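Local coordinates for trwC protein (Escherichia coli, PDB 1OMH) that probably nicks plasmid DNA at the origin of transfer during bacterial conjugation, represented here by its N-terminal relaxase domain bound to oriT DNA, at residues B[88-91]-B[92-96]; B[186-189]-B[190-194]. One frame throughout, in Å; residues are numbered along the deposited sequence.

Both contacts illustrate how the start of a helix can be set against the bound oriT DNA. Interaction 1 comes first along the chain, where strand 81-89 of the five-stranded antiparallel sheet turns into helix 92-99; interaction 2 follows much later, at the junction of helices 183-187 and 189-206. Their centres lie 18 Å apart and their nearest atoms about 5 Å, without touching. Helix 189-206 joins them: interaction 2 forms its first turn, and its later residues Tyr196, Leu200 and Leu204 pack on interaction 1. The same DNA chain runs past both, DT18 to DT20 at 186-194 and DT23 with DC24 at 88-96, so one relaxase domain meets two separate parts of a single DNA strand.

Interaction 1 of 2, residues B[88-91]-B[92-96]; sequences FSAP and KSVSL. With nucleotides of chain A.
Pro91, Val94 and Ser95 build a local strand-to-helix turn, the N-terminus of helix 92-99 directly after the sheet strand 81-89. Pro91 is the N-cap residue, and its carbonyl accepts the first i to i+4 bond of the helix: Ser95 N donates to Pro91 O over 3.1 Å, with an N-H...O angle of 158°, while Val94 N adds a weak bond to the same oxygen. Val94 lies alongside the proline ring, pointing the same way. With CG1 anti to the backbone N (chi1 175°), its two methyls divide the work: CG2 rests 3.9 Å from Pro91 CD and CG1 meets Ala90 CB at 4.0 Å. A water accepts a hydrogen bond from Ser95 OG and donates one to Ala90 O over 2.8 Å; Ser95 OG is also bonded to Leu160 N.

The other side of the turn faces DNA. The thymine of DT23 of the DNA, chain A, gives a weak hydrogen bond from N3 to Ser89 O (3.1 Å). Lys92, bent at chi2 and chi3, curls along the sugar of DT23 of chain A, its CE 3.1 Å from O3' of that nucleotide, and delivers NZ to OP1 of DC24 of chain A at 2.9 Å. Gln159 OE1 and Pro158 O hold the same ammonium. A methionine in place of Lys92 would probably leave the DC24 phosphate of chain A without this counter-charge and deprive Gln159 OE1 and Pro158 O of their donor.

Strand 158-167, which carries His161, a zinc and copper ligand in metal-bound forms though this structure is metal-free, pairs with this strand end through Leu160 and Ala90, while Leu200 and Leu204 of helix 189-206 cover Pro91 and Val94, and Ile106 of helix 104-122 packs on Val94.

Interaction 2 of 2, residues B[186-189]-B[190-194]; sequences VKAT and RYLGA. With nucleotides of chain A.
Leu192 overlaps the carbonyl oxygen of Ala188, its CG 3.2 Å from Ala188 O and its CD1 4.3 Å from Ala188 CB. The arrangement is a helix N-terminus: Ala188 follows helix 183-187 as N-cap of helix 189-206. Two backbone bonds open the new helix. Leu192 N reaches Ala188 O at 2.8 Å, and Gly193 N reaches Thr189 O at 2.9 Å. The buried Leu192 touches Leu2 of strand 2-8 and Thr117, Gln120 and Ala121 of helix 104-122.

Thr189 works in two directions. Its hydroxyl stands anti to the carbonyl carbon (chi1 -61°), which turns OG1 back to the preceding helix, where it donates to Val186 O; the backbone N of Thr189 bonds that same oxygen, so two donors grip it. His4 ND1 is a second partner of OG1. The methyl CG2 points to the DNA instead and lies 3.3 Å from OP1 of DT20 of the DNA, chain A. The phosphate of DT20 of chain A sits beside the start of a helix, whose dipole would be expected to favour the negative charge. Upstream, Val186 packs on the thymine of DT18 of chain A, its CG1 3.7 Å from C2 of that base.

Arg190 brings its CB within 3.5 Å of OP2 of DT20 of chain A. Between backbone and phosphate lies a water that accepts the hydrogen of Arg190 N in a hydrogen bond, its oxygen 2.8 Å from that nitrogen.

Interaction 1 of 2, residues B[88-91]-B[92-96]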
loop_
_atom_site.group_PDB
_atom_site.type_symbol
_atom_site.label_atom_id
_atom_site.label_comp_id
_atom_site.label_asym_id
_atom_site.label_seq_id
_atom_site.Cartn_x
_atom_site.Cartn_y
_atom_site.Cartn_z
ATOM N N PHE B 88 1.813 -0.745 -0.059
ATOM C CA PHE B 88 3.201 -1.186 0.032
ATOM C C PHE B 88 3.275 -2.423 0.928
ATOM O O PHE B 88 2.896 -2.362 2.091
ATOM C CB PHE B 88 4.083 -0.103 0.670
ATOM C CG PHE B 88 4.156 1.174 -0.106
ATOM C CD1 PHE B 88 3.140 2.123 -0.017
ATOM C CD2 PHE B 88 5.251 1.435 -0.923
ATOM C CE1 PHE B 88 3.217 3.323 -0.733
ATOM C CE2 PHE B 88 5.335 2.631 -1.645
ATOM C CZ PHE B 88 4.318 3.573 -1.547
ATOM N N SER B 89 3.790 -3.524 0.398
ATOM C CA SER B 89 3.906 -4.752 1.175
ATOM C C SER B 89 5.350 -5.240 1.192
ATOM O O SER B 89 6.005 -5.311 0.160
ATOM C CB SER B 89 3.005 -5.829 0.576
ATOM O OG SER B 89 1.659 -5.375 0.552
ATOM N N ALA B 90 5.837 -5.574 2.376
ATOM C CA ALA B 90 7.197 -6.057 2.535
ATOM C C ALA B 90 7.314 -7.534 2.184
ATOM O O ALA B 90 6.313 -8.261 2.156
ATOM C CB ALA B 90 7.647 -5.838 3.966
ATOM N N PRO B 91 8.539 -7.988 1.871
ATOM C CA PRO B 91 8.774 -9.394 1.537
ATOM C C PRO B 91 8.342 -10.173 2.782
ATOM O O PRO B 91 8.383 -9.632 3.881
ATOM C CB PRO B 91 10.281 -9.447 1.328
ATOM C CG PRO B 91 10.575 -8.085 0.746
ATOM C CD PRO B 91 9.745 -7.177 1.615
ATOM N N LYS B 92 7.931 -11.425 2.618
ATOM C CA LYS B 92 7.467 -12.220 3.758
ATOM C C LYS B 92 8.514 -12.379 4.862
ATOM O O LYS B 92 8.190 -12.255 6.039
ATOM C CB LYS B 92 6.998 -13.608 3.286
ATOM C CG LYS B 92 6.401 -14.477 4.397
ATOM C CD LYS B 92 5.120 -13.867 4.984
ATOM C CE LYS B 92 4.010 -13.762 3.930
ATOM N NZ LYS B 92 2.717 -13.313 4.514
ATOM N N SER B 93 9.759 -12.668 4.489
ATOM C CA SER B 93 10.820 -12.829 5.488
ATOM C C SER B 93 10.941 -11.581 6.348
ATOM O O SER B 93 11.215 -11.663 7.547
ATOM C CB SER B 93 12.166 -13.098 4.816
ATOM O OG SER B 93 12.571 -11.993 4.029
ATOM N N VAL B 94 10.741 -10.423 5.730
ATOM C CA VAL B 94 10.830 -9.165 6.450
ATOM C C VAL B 94 9.678 -9.060 7.445
ATOM O O VAL B 94 9.884 -8.666 8.600
ATOM C CB VAL B 94 10.827 -7.974 5.460
ATOM C CG1 VAL B 94 10.807 -6.644 6.216
ATOM C CG2 VAL B 94 12.073 -8.054 4.580
ATOM N N SER B 95 8.470 -9.420 7.015
ATOM C CA SER B 95 7.323 -9.378 7.922
ATOM C C SER B 95 7.570 -10.332 9.095
ATOM O O SER B 95 7.241 -10.016 10.243
ATOM C CB SER B 95 6.029 -9.784 7.195
ATOM O OG SER B 95 5.667 -8.825 6.205
ATOM N N LEU B 96 8.160 -11.491 8.806
ATOM C CA LEU B 96 8.442 -12.490 9.841
ATOM C C LEU B 96 9.437 -11.999 10.888
ATOM O O LEU B 96 9.222 -12.153 12.094
ATOM C CB LEU B 96 8.983 -13.770 9.203
ATOM C CG LEU B 96 8.007 -14.887 8.817
ATOM C CD1 LEU B 96 6.668 -14.330 8.373
ATOM C CD2 LEU B 96 8.648 -15.739 7.739
ATOM P P DT A 23 6.517 -14.336 -2.857
ATOM O OP1 DT A 23 7.728 -14.302 -1.999
ATOM O OP2 DT A 23 6.236 -15.535 -3.681
ATOM O "O5'" DT A 23 5.232 -13.971 -1.974
ATOM C "C5'" DT A 23 4.898 -14.702 -0.760
ATOM C "C4'" DT A 23 4.380 -13.739 0.290
ATOM O "O4'" DT A 23 5.308 -12.650 0.364
ATOM C "C3'" DT A 23 2.978 -13.127 0.105
ATOM O "O3'" DT A 23 2.315 -13.458 1.336
ATOM C "C2'" DT A 23 3.150 -11.688 0.562
ATOM C "C1'" DT A 23 4.646 -11.434 0.579
ATOM N N1 DT A 23 5.276 -10.405 -0.269
ATOM C C2 DT A 23 4.798 -9.119 -0.237
ATOM O O2 DT A 23 3.772 -8.805 0.340
ATOM N N3 DT A 23 5.578 -8.207 -0.907
ATOM C C4 DT A 23 6.746 -8.459 -1.606
ATOM O O4 DT A 23 7.361 -7.528 -2.121
ATOM C C5 DT A 23 7.145 -9.851 -1.656
ATOM C C7 DT A 23 8.377 -10.239 -2.411
ATOM C C6 DT A 23 6.390 -10.739 -1.009
ATOM P P DC A 24 0.764 -13.877 1.405
ATOM O OP1 DC A 24 0.437 -13.614 2.830
ATOM O OP2 DC A 24 0.623 -15.250 0.854
ATOM O "O5'" DC A 24 -0.045 -12.867 0.472
ATOM C "C5'" DC A 24 -0.427 -11.547 0.893
ATOM C "C4'" DC A 24 -1.053 -10.825 -0.276
ATOM O "O4'" DC A 24 -0.186 -11.011 -1.414
ATOM C "C3'" DC A 24 -2.429 -11.363 -0.691
ATOM O "O3'" DC A 24 -3.312 -10.253 -0.419
ATOM C "C2'" DC A 24 -2.408 -11.268 -2.209
ATOM C "C1'" DC A 24 -0.951 -11.146 -2.593
ATOM N N1 DC A 24 -0.331 -12.150 -3.471
ATOM C C2 DC A 24 -0.617 -12.088 -4.837
ATOM O O2 DC A 24 -1.454 -11.270 -5.228
ATOM N N3 DC A 24 0.029 -12.914 -5.690
ATOM C C4 DC A 24 0.921 -13.787 -5.220
ATOM N N4 DC A 24 1.561 -14.561 -6.097
ATOM C C5 DC A 24 1.202 -13.902 -3.825
ATOM C C6 DC A 24 0.550 -13.080 -2.993
HETATM O O HOH W 1 5.132 -9.930 4.013
#

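Interaction 2 of 2, residues B[186-189]-B[190-194]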
loop_
_atom_site.group_PDB
_atom_site.type_symbol
_atom_site.label_atom_id
_atom_site.label_comp_id
_atom_site.label_asym_id
_atom_site.label_seq_id
_atom_site.Cartn_x
_atom_site.Cartn_y
_atom_site.Cartn_z
ATOM N N VAL B 186 0.068 6.723 -11.164
ATOM C CA VAL B 186 -0.401 5.390 -11.546
ATOM C C VAL B 186 0.570 4.685 -12.496
ATOM O O VAL B 186 0.982 3.550 -12.247
ATOM C CB VAL B 186 -1.797 5.459 -12.219
ATOM C CG1 VAL B 186 -2.206 4.080 -12.740
ATOM C CG2 VAL B 186 -2.820 5.965 -11.229
ATOM N N LYS B 187 0.934 5.358 -13.583
ATOM C CA LYS B 187 1.850 4.784 -14.567
ATOM C C LYS B 187 3.258 4.551 -14.034
ATOM O O LYS B 187 4.040 3.816 -14.629
ATOM C CB LYS B 187 1.904 5.680 -15.811
ATOM C CG LYS B 187 0.587 5.687 -16.580
ATOM C CD LYS B 187 0.627 6.604 -17.801
ATOM C CE LYS B 187 -0.635 6.439 -18.650
ATOM N NZ LYS B 187 -0.679 7.395 -19.796
ATOM N N ALA B 188 3.576 5.177 -12.907
ATOM C CA ALA B 188 4.892 5.023 -12.296
ATOM C C ALA B 188 4.869 4.020 -11.138
ATOM O O ALA B 188 5.802 3.967 -10.341
ATOM C CB ALA B 188 5.390 6.379 -11.799
ATOM N N THR B 189 3.805 3.229 -11.045
ATOM C CA THR B 189 3.677 2.244 -9.962
ATOM C C THR B 189 4.845 1.262 -9.909
ATOM O O THR B 189 5.395 0.993 -8.835
ATOM C CB THR B 189 2.372 1.430 -10.093
ATOM O OG1 THR B 189 1.249 2.313 -10.003
ATOM C CG2 THR B 189 2.281 0.387 -8.979
ATOM N N ARG B 190 5.214 0.713 -11.061
ATOM C CA ARG B 190 6.328 -0.225 -11.120
ATOM C C ARG B 190 7.590 0.458 -10.608
ATOM O O ARG B 190 8.320 -0.102 -9.790
ATOM C CB ARG B 190 6.544 -0.698 -12.562
ATOM C CG ARG B 190 7.925 -1.270 -12.834
ATOM C CD ARG B 190 8.004 -2.734 -12.497
ATOM N NE ARG B 190 7.233 -3.538 -13.440
ATOM C CZ ARG B 190 7.270 -4.865 -13.491
ATOM N NH1 ARG B 190 8.046 -5.541 -12.653
ATOM N NH2 ARG B 190 6.529 -5.518 -14.376
ATOM N N TYR B 191 7.843 1.673 -11.090
ATOM C CA TYR B 191 9.025 2.424 -10.677
ATOM C C TYR B 191 9.023 2.749 -9.188
ATOM O O TYR B 191 10.055 2.656 -8.528
ATOM C CB TYR B 191 9.137 3.734 -11.460
ATOM C CG TYR B 191 10.294 4.604 -11.003
ATOM C CD1 TYR B 191 11.593 4.348 -11.433
ATOM C CD2 TYR B 191 10.088 5.666 -10.122
ATOM C CE1 TYR B 191 12.663 5.132 -10.992
ATOM C CE2 TYR B 191 11.144 6.451 -9.678
ATOM C CZ TYR B 191 12.428 6.180 -10.115
ATOM O OH TYR B 191 13.476 6.953 -9.668
ATOM N N LEU B 192 7.871 3.156 -8.659
ATOM C CA LEU B 192 7.788 3.492 -7.244
ATOM C C LEU B 192 7.946 2.245 -6.378
ATOM O O LEU B 192 8.451 2.323 -5.258
ATOM C CB LEU B 192 6.468 4.211 -6.946
ATOM C CG LEU B 192 6.370 5.595 -7.606
ATOM C CD1 LEU B 192 4.956 6.132 -7.481
ATOM C CD2 LEU B 192 7.375 6.550 -6.966
ATOM N N GLY B 193 7.522 1.098 -6.900
ATOM C CA GLY B 193 7.680 -0.141 -6.154
ATOM C C GLY B 193 9.163 -0.459 -6.035
ATOM O O GLY B 193 9.629 -1.004 -5.028
ATOM N N ALA B 194 9.915 -0.101 -7.073
ATOM C CA ALA B 194 11.354 -0.346 -7.096
ATOM C C ALA B 194 12.040 0.585 -6.104
ATOM O O ALA B 194 13.043 0.223 -5.490
ATOM C CB ALA B 194 11.900 -0.134 -8.505
ATOM P P DT A 18 -6.262 0.959 -20.244
ATOM O OP1 DT A 18 -5.590 0.590 -21.515
ATOM O OP2 DT A 18 -6.916 -0.094 -19.426
ATOM O "O5'" DT A 18 -5.236 1.768 -19.314
ATOM C "C5'" DT A 18 -4.160 2.533 -19.881
ATOM C "C4'" DT A 18 -3.397 3.297 -18.816
ATOM O "O4'" DT A 18 -4.299 4.111 -18.019
ATOM C "C3'" DT A 18 -2.666 2.384 -17.816
ATOM O "O3'" DT A 18 -1.263 2.639 -18.050
ATOM C "C2'" DT A 18 -2.722 3.149 -16.502
ATOM C "C1'" DT A 18 -3.738 4.236 -16.735
ATOM N N1 DT A 18 -4.714 4.683 -15.730
ATOM C C2 DT A 18 -4.413 5.893 -15.136
ATOM O O2 DT A 18 -3.443 6.569 -15.446
ATOM N N3 DT A 18 -5.288 6.290 -14.167
ATOM C C4 DT A 18 -6.418 5.629 -13.740
ATOM O O4 DT A 18 -7.107 6.122 -12.847
ATOM C C5 DT A 18 -6.692 4.373 -14.414
ATOM C C7 DT A 18 -7.907 3.589 -14.016
ATOM C C6 DT A 18 -5.838 3.966 -15.368
ATOM P P DT A 20 1.905 -2.142 -12.413
ATOM O OP1 DT A 20 1.654 -2.226 -10.953
ATOM O OP2 DT A 20 3.249 -1.786 -12.909
ATOM O "O5'" DT A 20 1.395 -3.481 -13.116
ATOM C "C5'" DT A 20 0.525 -4.416 -12.455
ATOM C "C4'" DT A 20 0.319 -5.615 -13.350
ATOM O "O4'" DT A 20 -0.047 -5.108 -14.649
ATOM C "C3'" DT A 20 1.602 -6.433 -13.565
ATOM O "O3'" DT A 20 1.317 -7.783 -13.155
ATOM C "C2'" DT A 20 1.520 -6.859 -15.022
ATOM C "C1'" DT A 20 0.475 -5.965 -15.633
ATOM N N1 DT A 20 0.721 -5.233 -16.876
ATOM C C2 DT A 20 0.243 -5.860 -17.999
ATOM O O2 DT A 20 -0.318 -6.946 -17.963
ATOM N N3 DT A 20 0.434 -5.174 -19.167
ATOM C C4 DT A 20 1.035 -3.942 -19.324
ATOM O O4 DT A 20 1.111 -3.450 -20.445
ATOM C C5 DT A 20 1.526 -3.332 -18.099
ATOM C C7 DT A 20 2.196 -1.993 -18.168
ATOM C C6 DT A 20 1.354 -4.006 -16.946
ATOM P P DA A 19 -0.211 1.444 -18.237
ATOM O OP1 DA A 19 1.102 2.100 -18.467
ATOM O OP2 DA A 19 -0.763 0.539 -19.259
ATOM O "O5'" DA A 19 -0.143 0.676 -16.836
ATOM C "C5'" DA A 19 0.625 1.156 -15.705
ATOM C "C4'" DA A 19 0.076 0.521 -14.446
ATOM O "O4'" DA A 19 -1.329 0.730 -14.487
ATOM C "C3'" DA A 19 0.299 -0.981 -14.205
ATOM O "O3'" DA A 19 0.941 -0.957 -12.918
ATOM C "C2'" DA A 19 -1.038 -1.455 -13.651
ATOM C "C1'" DA A 19 -2.033 -0.374 -14.022
ATOM N N9 DA A 19 -3.106 -0.591 -14.973
ATOM C C8 DA A 19 -3.130 -1.063 -16.261
ATOM N N7 DA A 19 -4.308 -0.965 -16.829
ATOM C C5 DA A 19 -5.109 -0.416 -15.836
ATOM C C6 DA A 19 -6.464 -0.047 -15.801
ATOM N N6 DA A 19 -7.300 -0.181 -16.834
ATOM N N1 DA A 19 -6.941 0.475 -14.653
ATOM C C2 DA A 19 -6.111 0.615 -13.610
ATOM N N3 DA A 19 -4.818 0.311 -13.522
ATOM C C4 DA A 19 -4.381 -0.206 -14.685
HETATM O O HOH W 2 3.664 0.958 -13.391
#